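Local coordinates for nitrate transport protein (Parabacteroides distasonis, PDB 3HN0) that probably serves as the substrate-binding component of an ABC importer, perhaps for nitrate or another small solute, at residues L121-N126 with V144-L149; S220-E223 with A228-A231; E54-V59 with P190-Y195. One frame throughout, in Å; residues are numbered along the deposited sequence.

Contact 1. Residues L121-N126 with V144-L149; sequences LDYPLN and VNRAVL
Tyr123 and Arg146 carry this contact alone, a flat stack between the turn that follows helix 107-119 and the first residue of strand 146-149, in the lobe of the smaller sheets of what is probably a two-lobed substrate-binding fold. Along 121-126, Leu121 comes first: its CB sits 4.2 Å above the plane of the Tyr123 ring, toward the rim, on the face opposite Arg146. Tyr123 itself has CG anti to its carbonyl carbon (chi1 -55°), a torsion that sends the ring across toward Arg146, while Leu116 of helix 107-119 also touches the tyrosine. The guanidinium lies on the ring with the two planes 20° apart; Arg146 CZ stands 3.6 Å from the centroid of the Tyr123 ring, a cation-pi arrangement over the face. Arg146 NH1 is shifted to the rim, 3.1 Å from Tyr123 CD1, and Arg146 CD adds a CH-pi contact 4.2 Å from the same centroid. The arginine chain bends at chi3 (-82°) to lay its end flat. Beyond the tyrosine, Pro124 and Asn126 bond through their backbones to Leu99, pairing strand 125-126 with strand 99-100. Arg146 NE forms a salt bridge with Glu90 and Arg146 NH1 a hydrogen bond to Pro97 O; holding the guanidinium from its rim leaves a face for the ring, consistent with a cation-pi attraction that the Glu90 carboxylate probably tempers.

Contact 2. Residues S220-E223 with A228-A231; sequences SLEE and AQGA
Glu222 OE2 is gripped twice, by the amide of Gly230 and by a water. The Gly230 N to Glu222 OE2 bond measures 2.8 Å and is nearly straight, with an angle of 164° at the hydrogen, although the amide approaches from above the carboxylate, 47° out of its plane. Water 1 donates to Glu222 OE2 at 2.8 Å and, with its other hydrogen, to Ala228 O, also at 2.8 Å, so it ties the acid to the first carbonyl of the turn. That carbonyl has a second donor: Ala231 N reaches Ala228 O at 3.0 Å, closing a type II beta turn over Ala228 to Ala231. Gly230 takes the third position of the turn, where phi is positive, and its N-H is turned toward the last part of helix 214-223. In what is probably a two-lobed substrate-binding fold, the short connection from this helix to helix 234-240 thus folds back on the side of the helix it has just left, while on another side Leu221 packs on Ile226, Phe227 and Leu232. Glu222 reaches the turn with CG anti to its carbonyl carbon (chi1 -75°) and an extended chain beyond, bringing OE2 within 3.5 Å of Gln229 CA. With an alanine here, Gly230 N would probably lose its acceptor and water 1 one of its two, leaving the turn freer to move off the helix. Toward solvent, water 2 donates to Glu222 OE1 at 2.9 Å; its onward link to Gln229 NE2 is doubtful, since Gln229 has two conformations.

Contact 3. Residues E54-V59 with P190-Y195; sequences ETDIAV and PTMEKY
Met192, present as selenomethionine, lies against Asp56 and Ile57 where strand 57-61 begins, and this is the close-packed part of the contact. Met192 CG rests 3.5 Å from Asp56 O, and Met192 SE 3.7 Å from Asp56 CB, so the chain meets the aspartate chiefly at its backbone and CB, with CE reaching the carboxylate carbon more loosely. Ile57 comes across at about a right angle: its CG1 approaches Met192 CG at 4.0 Å, and its CD1 stands 4.2 Å from Met192 SE. With CG anti to the carbonyl carbon (chi1 -64°) and bends at chi2 and chi3, the Met192 chain curls back and brings CE beside the Asp56 side chain. Ile7 of strand 6-12 touches it too, while within the segment Met192 SE lies in plane at the edge of the Tyr195 ring. Strand 57-61 runs between strands 6-12 and 184-188 in the larger mixed sheet, the core of one lobe of what is probably a two-lobed substrate-binding fold, and the loop 190-195, which leads from strand 184-188 into helix 196-212, closes over its start. That loop is braced internally by Lys194 NZ, which donates to Thr191 O. The outer side is looser and polar. Thr191 barely approaches Asp56, and a link between them through water 3 is doubtful because the water stands too close to the carboxylate. Asp56 OD2 accepts the Lys8 amide and Asp56 O the Thr189 hydroxyl, so OD2 and the carbonyl of Asp56 are bonded to strand 6-12 and to the residue before 190-195, leaving its aliphatic carbon to dispersion contact with the selenium.

How the contacts relate
The three contacts share no helix or strand and do not touch. Contact 3 is the buried one, where a loop packs on a strand of the seven-stranded sheet; contact 1, partly buried, joins the edge of the three-stranded sheet to the loop leading into the two-stranded sheet, and contact 2 is a surface link between a helix and its following turn. Contacts 1 and 3 lie on opposite sides of the chain's centre, their centres 38 Å apart, although contact 1 is nested within the loop that contact 3 closes. Chemistry follows place: dispersion dominates in contact 3, a charge on an aromatic face in contact 1, and carboxylate-to-amide and water bonds in contact 2.

Contact 1. Residues L121-N126 with V144-L149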
# COMPACT_ATOMS: atom_id res chain seq x y z
N LEU A 121 14.07 9.40 -12.67
CA LEU A 121 13.66 10.55 -13.44
C LEU A 121 14.43 11.67 -12.76
O LEU A 121 14.70 11.58 -11.59
CB LEU A 121 12.15 10.73 -13.29
CG LEU A 121 11.22 9.59 -13.73
CD1 LEU A 121 9.80 9.75 -13.10
CD2 LEU A 121 11.18 9.55 -15.27
N ASP A 122 14.79 12.74 -13.46
CA ASP A 122 15.53 13.80 -12.76
C ASP A 122 15.08 15.19 -13.16
O ASP A 122 15.90 16.09 -13.34
CB ASP A 122 17.04 13.64 -12.98
CG ASP A 122 17.68 12.59 -12.06
OD1 ASP A 122 17.10 12.24 -11.01
OD2 ASP A 122 18.78 12.11 -12.39
N TYR A 123 13.76 15.37 -13.24
CA TYR A 123 13.15 16.60 -13.69
C TYR A 123 13.67 17.75 -12.83
O TYR A 123 13.77 17.59 -11.60
CB TYR A 123 11.63 16.55 -13.57
CG TYR A 123 10.97 15.41 -14.27
CD1 TYR A 123 11.40 14.97 -15.52
CD2 TYR A 123 9.89 14.76 -13.69
CE1 TYR A 123 10.77 13.91 -16.17
CE2 TYR A 123 9.24 13.73 -14.32
CZ TYR A 123 9.69 13.30 -15.55
OH TYR A 123 9.05 12.25 -16.16
N PRO A 124 13.94 18.90 -13.45
CA PRO A 124 14.37 20.06 -12.67
C PRO A 124 13.25 20.52 -11.75
O PRO A 124 12.12 20.69 -12.20
CB PRO A 124 14.65 21.13 -13.73
CG PRO A 124 14.42 20.47 -15.08
CD PRO A 124 13.60 19.27 -14.84
N LEU A 125 13.55 20.69 -10.46
CA LEU A 125 12.55 21.13 -9.49
C LEU A 125 12.47 22.65 -9.44
O LEU A 125 13.48 23.32 -9.43
CB LEU A 125 12.84 20.54 -8.12
CG LEU A 125 12.83 19.00 -8.11
CD1 LEU A 125 13.30 18.45 -6.75
CD2 LEU A 125 11.45 18.47 -8.48
N ASN A 126 11.27 23.20 -9.46
CA ASN A 126 11.11 24.62 -9.36
C ASN A 126 10.23 24.96 -8.17
O ASN A 126 9.10 24.51 -8.07
CB ASN A 126 10.51 25.15 -10.65
CG ASN A 126 10.55 26.67 -10.73
OD1 ASN A 126 10.27 27.39 -9.75
ND2 ASN A 126 10.89 27.16 -11.92
N VAL A 144 3.13 26.62 -15.71
CA VAL A 144 3.45 25.32 -15.13
C VAL A 144 2.88 24.19 -16.00
O VAL A 144 1.68 24.12 -16.21
CB VAL A 144 2.89 25.25 -13.71
CG1 VAL A 144 3.11 23.82 -13.08
CG2 VAL A 144 3.47 26.34 -12.82
N ASN A 145 3.75 23.30 -16.49
CA ASN A 145 3.34 22.15 -17.29
C ASN A 145 3.49 20.83 -16.53
O ASN A 145 3.07 19.79 -16.99
CB ASN A 145 4.18 22.11 -18.58
CG ASN A 145 3.97 23.35 -19.45
OD1 ASN A 145 2.85 23.84 -19.61
ND2 ASN A 145 5.05 23.85 -20.02
N ARG A 146 4.14 20.87 -15.38
CA ARG A 146 4.34 19.64 -14.62
C ARG A 146 4.43 20.07 -13.17
O ARG A 146 5.12 21.04 -12.87
CB ARG A 146 5.59 18.96 -15.19
CG ARG A 146 6.27 17.88 -14.41
CD ARG A 146 7.59 17.47 -15.14
NE ARG A 146 7.35 16.54 -16.23
CZ ARG A 146 8.25 16.19 -17.15
NH1 ARG A 146 9.47 16.71 -17.14
NH2 ARG A 146 7.93 15.30 -18.08
N ALA A 147 3.68 19.37 -12.30
CA ALA A 147 3.58 19.75 -10.92
C ALA A 147 3.11 18.60 -10.06
O ALA A 147 2.66 17.57 -10.55
CB ALA A 147 2.60 20.95 -10.77
N VAL A 148 3.29 18.80 -8.76
CA VAL A 148 2.67 17.94 -7.78
C VAL A 148 1.58 18.70 -7.04
O VAL A 148 1.75 19.87 -6.71
CB VAL A 148 3.69 17.36 -6.79
CG1 VAL A 148 4.56 16.30 -7.48
CG2 VAL A 148 4.49 18.44 -6.14
N LEU A 149 0.46 18.01 -6.81
CA LEU A 149 -0.72 18.58 -6.14
C LEU A 149 -1.46 17.53 -5.32
O LEU A 149 -1.45 16.37 -5.65
CB LEU A 149 -1.72 19.17 -7.16
CG LEU A 149 -1.32 20.45 -7.88
CD1 LEU A 149 -2.35 20.76 -9.01
CD2 LEU A 149 -1.16 21.65 -6.99

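Contact 2. Residues S220-E223 with A228-A231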
# COMPACT_ATOMS: atom_id res chain seq x y z
N SER A 220 -22.24 18.43 2.31
CA SER A 220 -22.12 18.98 3.67
C SER A 220 -20.92 19.91 3.81
O SER A 220 -21.02 20.96 4.43
CB SER A 220 -22.07 17.87 4.72
OG SER A 220 -22.04 18.46 5.98
N LEU A 221 -19.78 19.54 3.24
CA LEU A 221 -18.63 20.41 3.28
C LEU A 221 -18.90 21.76 2.61
O LEU A 221 -18.47 22.79 3.09
CB LEU A 221 -17.41 19.74 2.66
CG LEU A 221 -16.84 18.57 3.50
CD1 LEU A 221 -16.10 17.69 2.50
CD2 LEU A 221 -15.91 19.04 4.68
N GLU A 222 -19.63 21.71 1.50
CA GLU A 222 -19.98 22.94 0.78
C GLU A 222 -20.92 23.80 1.63
O GLU A 222 -20.67 25.00 1.77
CB GLU A 222 -20.62 22.60 -0.54
CG GLU A 222 -19.60 22.11 -1.56
CD GLU A 222 -20.23 21.50 -2.81
OE1 GLU A 222 -21.47 21.29 -2.85
OE2 GLU A 222 -19.48 21.22 -3.77
N GLU A 223 -21.95 23.19 2.21
CA GLU A 223 -22.85 23.96 3.08
C GLU A 223 -22.15 24.64 4.23
O GLU A 223 -22.56 25.74 4.64
CB GLU A 223 -24.02 23.08 3.58
CG GLU A 223 -24.97 22.75 2.43
CD GLU A 223 -26.21 22.01 2.86
OE1 GLU A 223 -26.24 21.44 3.98
OE2 GLU A 223 -27.20 22.02 2.10
N ALA A 228 -15.30 25.39 -1.85
CA ALA A 228 -16.17 26.04 -2.80
C ALA A 228 -17.04 25.02 -3.50
O ALA A 228 -16.66 23.84 -3.68
CB ALA A 228 -15.35 26.85 -3.85
N GLN A 229 -18.22 25.47 -3.93
CA GLN A 229 -19.18 24.61 -4.60
C GLN A 229 -18.54 24.02 -5.86
O GLN A 229 -18.00 24.75 -6.68
CB GLN A 229 -20.47 25.39 -4.97
CG GLN A 229 -21.79 24.79 -4.45
CD GLN A 229 -23.01 25.73 -4.60
OE1 GLN A 229 -22.90 26.84 -5.12
NE2 GLN A 229 -24.18 25.26 -4.16
N GLY A 230 -18.61 22.70 -6.02
CA GLY A 230 -18.03 22.05 -7.21
C GLY A 230 -16.52 21.84 -7.18
O GLY A 230 -15.99 21.22 -8.11
N ALA A 231 -15.81 22.28 -6.13
CA ALA A 231 -14.37 22.04 -6.05
C ALA A 231 -14.02 20.53 -5.95
O ALA A 231 -13.16 20.02 -6.66
CB ALA A 231 -13.78 22.82 -4.89
O HOH W 1 -16.71 21.06 -3.21
O HOH W 2 -23.89 22.74 -2.19

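Contact 3. Residues E54-V59 with P190-Y195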
# COMPACT_ATOMS: atom_id res chain seq x y z
N GLU A 54 -5.10 24.94 23.91
CA GLU A 54 -6.35 25.51 23.42
C GLU A 54 -7.04 24.60 22.43
O GLU A 54 -8.08 24.95 21.89
CB GLU A 54 -6.11 26.86 22.79
CG GLU A 54 -5.78 27.92 23.86
CD GLU A 54 -5.36 29.28 23.28
OE1 GLU A 54 -5.26 29.42 22.04
OE2 GLU A 54 -5.15 30.21 24.10
N THR A 55 -6.44 23.45 22.14
CA THR A 55 -7.13 22.38 21.40
C THR A 55 -6.80 21.06 22.07
O THR A 55 -5.76 20.94 22.78
CB THR A 55 -6.84 22.40 19.90
OG1 THR A 55 -7.87 21.65 19.23
CG2 THR A 55 -5.41 21.85 19.54
N ASP A 56 -7.69 20.08 21.91
CA ASP A 56 -7.55 18.78 22.56
C ASP A 56 -6.96 17.73 21.60
O ASP A 56 -6.19 16.88 22.01
CB ASP A 56 -8.92 18.30 23.06
CG ASP A 56 -9.51 19.24 24.13
OD1 ASP A 56 -8.71 19.56 25.05
OD2 ASP A 56 -10.70 19.69 24.04
N ILE A 57 -7.37 17.80 20.34
CA ILE A 57 -6.95 16.88 19.28
C ILE A 57 -6.60 17.76 18.09
O ILE A 57 -7.27 18.80 17.87
CB ILE A 57 -8.15 15.98 18.89
CG1 ILE A 57 -8.58 15.15 20.13
CG2 ILE A 57 -7.82 15.16 17.62
CD1 ILE A 57 -9.89 14.41 20.04
N ALA A 58 -5.58 17.40 17.33
CA ALA A 58 -5.22 18.22 16.18
C ALA A 58 -4.83 17.31 15.06
O ALA A 58 -4.30 16.24 15.31
CB ALA A 58 -4.06 19.17 16.52
N VAL A 59 -5.02 17.76 13.83
CA VAL A 59 -4.68 16.96 12.69
C VAL A 59 -3.72 17.81 11.84
O VAL A 59 -4.12 18.90 11.39
CB VAL A 59 -5.98 16.61 11.89
CG1 VAL A 59 -5.64 15.63 10.77
CG2 VAL A 59 -7.07 16.03 12.84
N PRO A 190 -2.90 14.74 26.82
CA PRO A 190 -3.09 13.70 27.81
C PRO A 190 -4.51 13.49 28.36
O PRO A 190 -4.86 12.36 28.75
CB PRO A 190 -2.15 14.17 28.94
CG PRO A 190 -1.06 14.79 28.24
CD PRO A 190 -1.69 15.54 27.11
N THR A 191 -5.30 14.55 28.45
CA THR A 191 -6.66 14.39 28.96
C THR A 191 -7.56 13.72 27.95
O THR A 191 -8.67 13.33 28.27
CB THR A 191 -7.30 15.70 29.43
OG1 THR A 191 -7.18 16.67 28.40
CG2 THR A 191 -6.59 16.21 30.67
N MSE A 192 -7.06 13.55 26.72
CA MSE A 192 -7.78 12.78 25.72
C MSE A 192 -7.52 11.28 25.73
O MSE A 192 -8.25 10.54 25.09
CB MSE A 192 -7.50 13.33 24.32
CG MSE A 192 -8.00 14.72 24.09
SE MSE A 192 -9.96 14.94 24.17
CE MSE A 192 -10.05 15.56 25.85
N GLU A 193 -6.57 10.79 26.52
CA GLU A 193 -6.29 9.35 26.50
C GLU A 193 -7.52 8.48 26.79
O GLU A 193 -7.82 7.51 26.06
CB GLU A 193 -5.12 9.03 27.44
CG GLU A 193 -4.66 7.60 27.35
CD GLU A 193 -4.04 7.25 26.02
OE1 GLU A 193 -2.98 7.81 25.64
OE2 GLU A 193 -4.64 6.42 25.32
N LYS A 194 -8.27 8.89 27.81
CA LYS A 194 -9.47 8.19 28.19
C LYS A 194 -10.50 8.19 27.07
O LYS A 194 -11.33 7.33 27.06
CB LYS A 194 -10.12 8.79 29.47
CG LYS A 194 -10.61 10.19 29.36
CD LYS A 194 -10.95 10.77 30.77
CE LYS A 194 -11.18 12.26 30.74
NZ LYS A 194 -9.95 13.15 30.75
N TYR A 195 -10.39 9.11 26.10
CA TYR A 195 -11.38 9.20 25.02
C TYR A 195 -10.85 8.65 23.75
O TYR A 195 -11.53 8.64 22.74
CB TYR A 195 -11.77 10.66 24.80
CG TYR A 195 -12.46 11.33 25.96
CD1 TYR A 195 -13.31 10.64 26.77
CD2 TYR A 195 -12.21 12.65 26.24
CE1 TYR A 195 -13.95 11.24 27.82
CE2 TYR A 195 -12.83 13.28 27.30
CZ TYR A 195 -13.73 12.58 28.08
OH TYR A 195 -14.37 13.20 29.16
O HOH W 3 -6.64 18.95 26.13